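Long-range contact in molybdate-binding protein MolA (Haemophilus influenzae, PDB 3PSH), which binds molybdate and tungstate in the periplasm and serves an ABC importer that brings molybdate into the cell: residues A[196-209]-A[276-290]. Sequence-based numbering, arbitrary orientation.
Sequences YGSGKYTGLMMEHA and KAWGYPMPEALALGE. With MOO (molybdate ion), chain B.
With chi1 at 175°, Tyr201 swings CG away from its own backbone N and turns the ring toward the point where the 276-281 loop runs into helix 283-290, where Glu290, straight beyond CG, reaches back to meet it. The phenol OH donates to Glu290 OE2 over 2.5 Å, on the anti side of a carboxylate lying nearly coplanar with the ring. Glu290 OE1 is held separately by a salt bridge to Arg168, so both carboxylate oxygens of this buried acid have partners, which probably keeps it ionised. Pro281 CA sits over one ring face in a CH-pi contact, 4.0 Å from the Tyr201 centroid, with Met205 N of the tyrosine's own helix over the other, while Lys276 O lies in plane at the ring edge and Leu286 CD1 packs 3.6 Å from Tyr201 CZ.

At the start of helix 201-208 the backbone joins in: Tyr201 N donates to Gly279 O over 3.0 Å. Thr202 OG1 donates to Ala277 O from above its carbonyl plane, at 2.9 Å. A water links the same Gly279 O to Lys200 NZ, which also bonds Leu125 O.

The loop held this way faces the anion. Tyr196 OH and Gly279 N both donate to molybdate O1, at 2.5 and 2.8 Å respectively; Tyr280 N serves O3, and the Trp278 ring lies with one face toward O4. His26, Gln27 and Arg243 complete the molybdate site, set in the cleft between the two lobes of a periplasmic binding protein with the Fe/B12-type binding domain.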
loop_
_atom_site.group_PDB
_atom_site.type_symbol
_atom_site.label_atom_id
_atom_site.label_comp_id
_atom_site.label_asym_id
_atom_site.label_seq_id
_atom_site.Cartn_x
_atom_site.Cartn_y
_atom_site.Cartn_z
ATOM N N TYR A 196 -5.016 -8.323 -8.556
ATOM C CA TYR A 196 -5.444 -8.592 -7.150
ATOM C C TYR A 196 -6.871 -8.972 -7.125
ATOM O O TYR A 196 -7.775 -8.314 -7.728
ATOM C CB TYR A 196 -5.340 -7.339 -6.270
ATOM C CG TYR A 196 -3.930 -6.780 -6.182
ATOM C CD1 TYR A 196 -3.120 -6.895 -5.005
ATOM C CD2 TYR A 196 -3.358 -6.022 -7.260
ATOM C CE1 TYR A 196 -1.799 -6.241 -4.929
ATOM C CE2 TYR A 196 -2.065 -5.498 -7.189
ATOM C CZ TYR A 196 -1.235 -5.617 -6.057
ATOM O OH TYR A 196 -0.025 -4.990 -5.999
ATOM N N GLY A 197 -7.154 -10.001 -6.376
ATOM C CA GLY A 197 -8.474 -10.404 -6.229
ATOM C C GLY A 197 -9.017 -10.034 -4.824
ATOM O O GLY A 197 -8.668 -8.991 -4.262
ATOM N N SER A 198 -9.794 -10.918 -4.176
ATOM C CA SER A 198 -10.378 -10.651 -2.864
ATOM C C SER A 198 -9.301 -10.536 -1.728
ATOM O O SER A 198 -8.142 -11.015 -1.910
ATOM C CB SER A 198 -11.449 -11.719 -2.438
ATOM O OG SER A 198 -10.727 -12.985 -2.332
ATOM N N GLY A 199 -9.716 -9.924 -0.620
ATOM C CA GLY A 199 -8.904 -9.766 0.615
ATOM C C GLY A 199 -7.835 -8.723 0.482
ATOM O O GLY A 199 -6.797 -8.753 1.224
ATOM N N LYS A 200 -8.004 -7.790 -0.508
ATOM C CA LYS A 200 -6.922 -6.823 -0.686
ATOM C C LYS A 200 -7.481 -5.393 -0.688
ATOM O O LYS A 200 -8.598 -5.173 -1.208
ATOM C CB LYS A 200 -6.265 -7.113 -2.052
ATOM C CG LYS A 200 -5.511 -8.437 -2.118
ATOM C CD LYS A 200 -4.177 -8.364 -1.288
ATOM C CE LYS A 200 -3.812 -9.721 -0.763
ATOM N NZ LYS A 200 -2.525 -9.501 0.094
ATOM N N TYR A 201 -6.649 -4.415 -0.358
ATOM C CA TYR A 201 -7.061 -2.955 -0.397
ATOM C C TYR A 201 -7.519 -2.452 -1.844
ATOM O O TYR A 201 -8.419 -1.601 -1.994
ATOM C CB TYR A 201 -5.966 -2.015 0.168
ATOM C CG TYR A 201 -6.371 -0.569 0.006
ATOM C CD1 TYR A 201 -7.499 -0.071 0.681
ATOM C CD2 TYR A 201 -5.681 0.232 -0.946
ATOM C CE1 TYR A 201 -7.944 1.230 0.417
ATOM C CE2 TYR A 201 -6.059 1.499 -1.228
ATOM C CZ TYR A 201 -7.173 2.024 -0.522
ATOM O OH TYR A 201 -7.671 3.271 -0.775
ATOM N N THR A 202 -6.878 -3.043 -2.863
ATOM C CA THR A 202 -7.216 -2.735 -4.285
ATOM C C THR A 202 -8.758 -2.616 -4.462
ATOM O O THR A 202 -9.270 -1.557 -4.918
ATOM C CB THR A 202 -6.639 -3.805 -5.208
ATOM O OG1 THR A 202 -5.215 -4.028 -4.921
ATOM C CG2 THR A 202 -6.823 -3.373 -6.679
ATOM N N GLY A 203 -9.498 -3.671 -4.080
ATOM C CA GLY A 203 -10.980 -3.681 -4.388
ATOM C C GLY A 203 -11.689 -2.638 -3.502
ATOM O O GLY A 203 -12.771 -2.163 -3.841
ATOM N N LEU A 204 -11.137 -2.329 -2.295
ATOM C CA LEU A 204 -11.706 -1.336 -1.372
ATOM C C LEU A 204 -11.552 0.037 -1.961
ATOM O O LEU A 204 -12.461 0.879 -1.916
ATOM C CB LEU A 204 -11.075 -1.371 0.034
ATOM C CG LEU A 204 -11.628 -2.621 0.830
ATOM C CD1 LEU A 204 -10.713 -2.895 1.947
ATOM C CD2 LEU A 204 -12.977 -2.241 1.387
ATOM N N MET A 205 -10.382 0.293 -2.550
ATOM C CA MET A 205 -10.197 1.642 -3.178
ATOM C C MET A 205 -11.206 1.831 -4.303
ATOM O O MET A 205 -11.833 2.879 -4.361
ATOM C CB MET A 205 -8.795 1.833 -3.756
ATOM C CG MET A 205 -8.572 3.232 -4.399
ATOM S SD MET A 205 -6.796 3.240 -5.030
ATOM C CE MET A 205 -6.930 2.238 -6.489
ATOM N N MET A 206 -11.412 0.754 -5.052
ATOM C CA MET A 206 -12.395 0.792 -6.151
ATOM C C MET A 206 -13.801 0.986 -5.542
ATOM O O MET A 206 -14.537 1.942 -5.937
ATOM C CB MET A 206 -12.315 -0.497 -6.915
ATOM C CG MET A 206 -10.967 -0.546 -7.666
ATOM S SD MET A 206 -10.933 -2.034 -8.629
ATOM C CE MET A 206 -9.295 -2.024 -9.481
ATOM N N GLU A 207 -14.138 0.289 -4.470
ATOM C CA GLU A 207 -15.534 0.443 -3.928
ATOM C C GLU A 207 -15.821 1.842 -3.441
ATOM O O GLU A 207 -16.925 2.427 -3.662
ATOM C CB GLU A 207 -15.722 -0.523 -2.754
ATOM C CG GLU A 207 -15.905 -1.931 -3.239
ATOM C CD GLU A 207 -15.896 -2.961 -2.048
ATOM O OE1 GLU A 207 -15.902 -2.469 -0.880
ATOM O OE2 GLU A 207 -15.971 -4.149 -2.333
ATOM N N HIS A 208 -14.855 2.450 -2.757
ATOM C CA HIS A 208 -15.051 3.774 -2.170
ATOM C C HIS A 208 -15.172 4.879 -3.241
ATOM O O HIS A 208 -15.686 5.935 -2.983
ATOM C CB HIS A 208 -13.924 4.093 -1.209
ATOM C CG HIS A 208 -14.054 3.357 0.094
ATOM N ND1 HIS A 208 -14.798 3.830 1.171
ATOM C CD2 HIS A 208 -13.487 2.186 0.500
ATOM C CE1 HIS A 208 -14.708 2.954 2.180
ATOM N NE2 HIS A 208 -13.947 1.941 1.786
ATOM N N ALA A 209 -14.657 4.593 -4.432
ATOM C CA ALA A 209 -14.766 5.579 -5.504
ATOM C C ALA A 209 -15.828 5.159 -6.536
ATOM O O ALA A 209 -15.790 5.535 -7.704
ATOM C CB ALA A 209 -13.357 5.785 -6.176
ATOM N N LYS A 276 -2.261 4.685 -4.608
ATOM C CA LYS A 276 -1.801 3.277 -4.545
ATOM C C LYS A 276 -2.935 2.249 -4.388
ATOM O O LYS A 276 -3.456 2.026 -3.279
ATOM C CB LYS A 276 -0.812 3.144 -3.391
ATOM C CG LYS A 276 0.278 4.160 -3.561
ATOM C CD LYS A 276 1.312 3.950 -2.366
ATOM C CE LYS A 276 2.721 4.560 -2.719
ATOM N NZ LYS A 276 2.610 6.040 -2.698
ATOM N N ALA A 277 -3.327 1.663 -5.515
ATOM C CA ALA A 277 -4.309 0.576 -5.357
ATOM C C ALA A 277 -3.623 -0.737 -5.103
ATOM O O ALA A 277 -3.784 -1.694 -5.821
ATOM C CB ALA A 277 -5.240 0.482 -6.564
ATOM N N TRP A 278 -3.007 -0.749 -3.930
ATOM C CA TRP A 278 -2.060 -1.816 -3.643
ATOM C C TRP A 278 -2.819 -2.868 -2.810
ATOM O O TRP A 278 -3.948 -2.695 -2.376
ATOM C CB TRP A 278 -0.974 -1.220 -2.734
ATOM C CG TRP A 278 0.030 -0.447 -3.448
ATOM C CD1 TRP A 278 0.033 -0.097 -4.847
ATOM C CD2 TRP A 278 1.231 0.084 -2.895
ATOM N NE1 TRP A 278 1.181 0.617 -5.126
ATOM C CE2 TRP A 278 1.947 0.694 -3.959
ATOM C CE3 TRP A 278 1.832 0.022 -1.605
ATOM C CZ2 TRP A 278 3.223 1.303 -3.744
ATOM C CZ3 TRP A 278 3.121 0.571 -1.434
ATOM C CH2 TRP A 278 3.757 1.264 -2.466
ATOM N N GLY A 279 -2.188 -4.013 -2.597
ATOM C CA GLY A 279 -2.871 -5.013 -1.765
ATOM C C GLY A 279 -2.976 -4.592 -0.302
ATOM O O GLY A 279 -3.846 -5.068 0.402
ATOM N N TYR A 280 -2.131 -3.660 0.108
ATOM C CA TYR A 280 -2.151 -3.019 1.459
ATOM C C TYR A 280 -2.617 -1.530 1.363
ATOM O O TYR A 280 -2.087 -0.787 0.486
ATOM C CB TYR A 280 -0.696 -3.014 2.096
ATOM C CG TYR A 280 -0.208 -4.387 2.519
ATOM C CD1 TYR A 280 0.018 -4.708 3.884
ATOM C CD2 TYR A 280 0.100 -5.331 1.546
ATOM C CE1 TYR A 280 0.493 -6.002 4.269
ATOM C CE2 TYR A 280 0.531 -6.617 1.908
ATOM C CZ TYR A 280 0.767 -6.908 3.266
ATOM O OH TYR A 280 1.206 -8.218 3.548
ATOM N N PRO A 281 -3.359 -1.010 2.379
ATOM C CA PRO A 281 -3.789 0.369 2.362
ATOM C C PRO A 281 -2.590 1.278 2.776
ATOM O O PRO A 281 -1.829 0.917 3.701
ATOM C CB PRO A 281 -4.833 0.390 3.440
ATOM C CG PRO A 281 -4.343 -0.653 4.566
ATOM C CD PRO A 281 -3.862 -1.746 3.603
ATOM N N MET A 282 -2.532 2.479 2.195
ATOM C CA MET A 282 -1.520 3.456 2.545
ATOM C C MET A 282 -2.262 4.745 2.727
ATOM O O MET A 282 -3.283 4.965 2.043
ATOM C CB MET A 282 -0.466 3.630 1.409
ATOM C CG MET A 282 0.285 2.399 0.915
ATOM S SD MET A 282 1.888 2.070 1.822
ATOM C CE MET A 282 1.384 2.138 3.538
ATOM N N PRO A 283 -1.820 5.564 3.697
ATOM C CA PRO A 283 -2.640 6.693 4.078
ATOM C C PRO A 283 -2.906 7.613 2.915
ATOM O O PRO A 283 -4.022 8.165 2.851
ATOM C CB PRO A 283 -1.802 7.431 5.150
ATOM C CG PRO A 283 -0.313 6.805 5.025
ATOM C CD PRO A 283 -0.547 5.418 4.480
ATOM N N GLU A 284 -1.915 7.856 2.064
ATOM C CA GLU A 284 -2.160 8.737 0.881
ATOM C C GLU A 284 -3.092 8.160 -0.131
ATOM O O GLU A 284 -3.711 8.920 -0.899
ATOM C CB GLU A 284 -0.832 9.167 0.186
ATOM C CG GLU A 284 -0.048 8.037 -0.519
ATOM C CD GLU A 284 0.816 7.123 0.339
ATOM O OE1 GLU A 284 0.631 7.100 1.581
ATOM O OE2 GLU A 284 1.681 6.432 -0.257
ATOM N N ALA A 285 -3.154 6.836 -0.177
ATOM C CA ALA A 285 -4.078 6.136 -1.140
ATOM C C ALA A 285 -5.495 6.401 -0.724
ATOM O O ALA A 285 -6.300 6.673 -1.611
ATOM C CB ALA A 285 -3.809 4.694 -1.153
ATOM N N LEU A 286 -5.805 6.321 0.583
ATOM C CA LEU A 286 -7.191 6.735 1.065
ATOM C C LEU A 286 -7.445 8.197 0.800
ATOM O O LEU A 286 -8.396 8.590 0.067
ATOM C CB LEU A 286 -7.383 6.451 2.597
ATOM C CG LEU A 286 -7.623 4.924 2.753
ATOM C CD1 LEU A 286 -6.456 3.901 2.479
ATOM C CD2 LEU A 286 -8.175 4.680 4.202
ATOM N N ALA A 287 -6.555 9.047 1.341
ATOM C CA ALA A 287 -6.842 10.461 1.417
ATOM C C ALA A 287 -6.938 11.098 -0.021
ATOM O O ALA A 287 -7.891 11.869 -0.377
ATOM C CB ALA A 287 -5.808 11.115 2.260
ATOM N N LEU A 288 -5.942 10.788 -0.835
ATOM C CA LEU A 288 -5.827 11.373 -2.138
ATOM C C LEU A 288 -6.252 10.386 -3.269
ATOM O O LEU A 288 -6.872 10.771 -4.294
ATOM C CB LEU A 288 -4.334 11.852 -2.328
ATOM C CG LEU A 288 -3.766 12.719 -1.186
ATOM C CD1 LEU A 288 -2.262 13.031 -1.488
ATOM C CD2 LEU A 288 -4.540 14.050 -1.054
ATOM N N GLY A 289 -5.799 9.144 -3.171
ATOM C CA GLY A 289 -6.012 8.222 -4.228
ATOM C C GLY A 289 -7.508 7.988 -4.493
ATOM O O GLY A 289 -7.889 7.922 -5.656
ATOM N N GLU A 290 -8.298 7.709 -3.457
ATOM C CA GLU A 290 -9.717 7.420 -3.676
ATOM C C GLU A 290 -10.435 8.649 -4.250
ATOM O O GLU A 290 -11.308 8.528 -5.111
ATOM C CB GLU A 290 -10.391 7.032 -2.370
ATOM C CG GLU A 290 -9.856 5.667 -1.923
ATOM C CD GLU A 290 -10.479 5.177 -0.594
ATOM O OE1 GLU A 290 -11.324 5.866 0.027
ATOM O OE2 GLU A 290 -9.992 4.067 -0.103
HETATM MO MO MOO B . 1.385 -4.461 -2.187
HETATM O O1 MOO B . 0.404 -4.460 -3.566
HETATM O O2 MOO B . 1.611 -6.055 -1.575
HETATM O O3 MOO B . 0.649 -3.539 -0.962
HETATM O O4 MOO B . 2.791 -3.603 -2.601
HETATM O O HOH W 1 -3.135 -7.334 2.118
#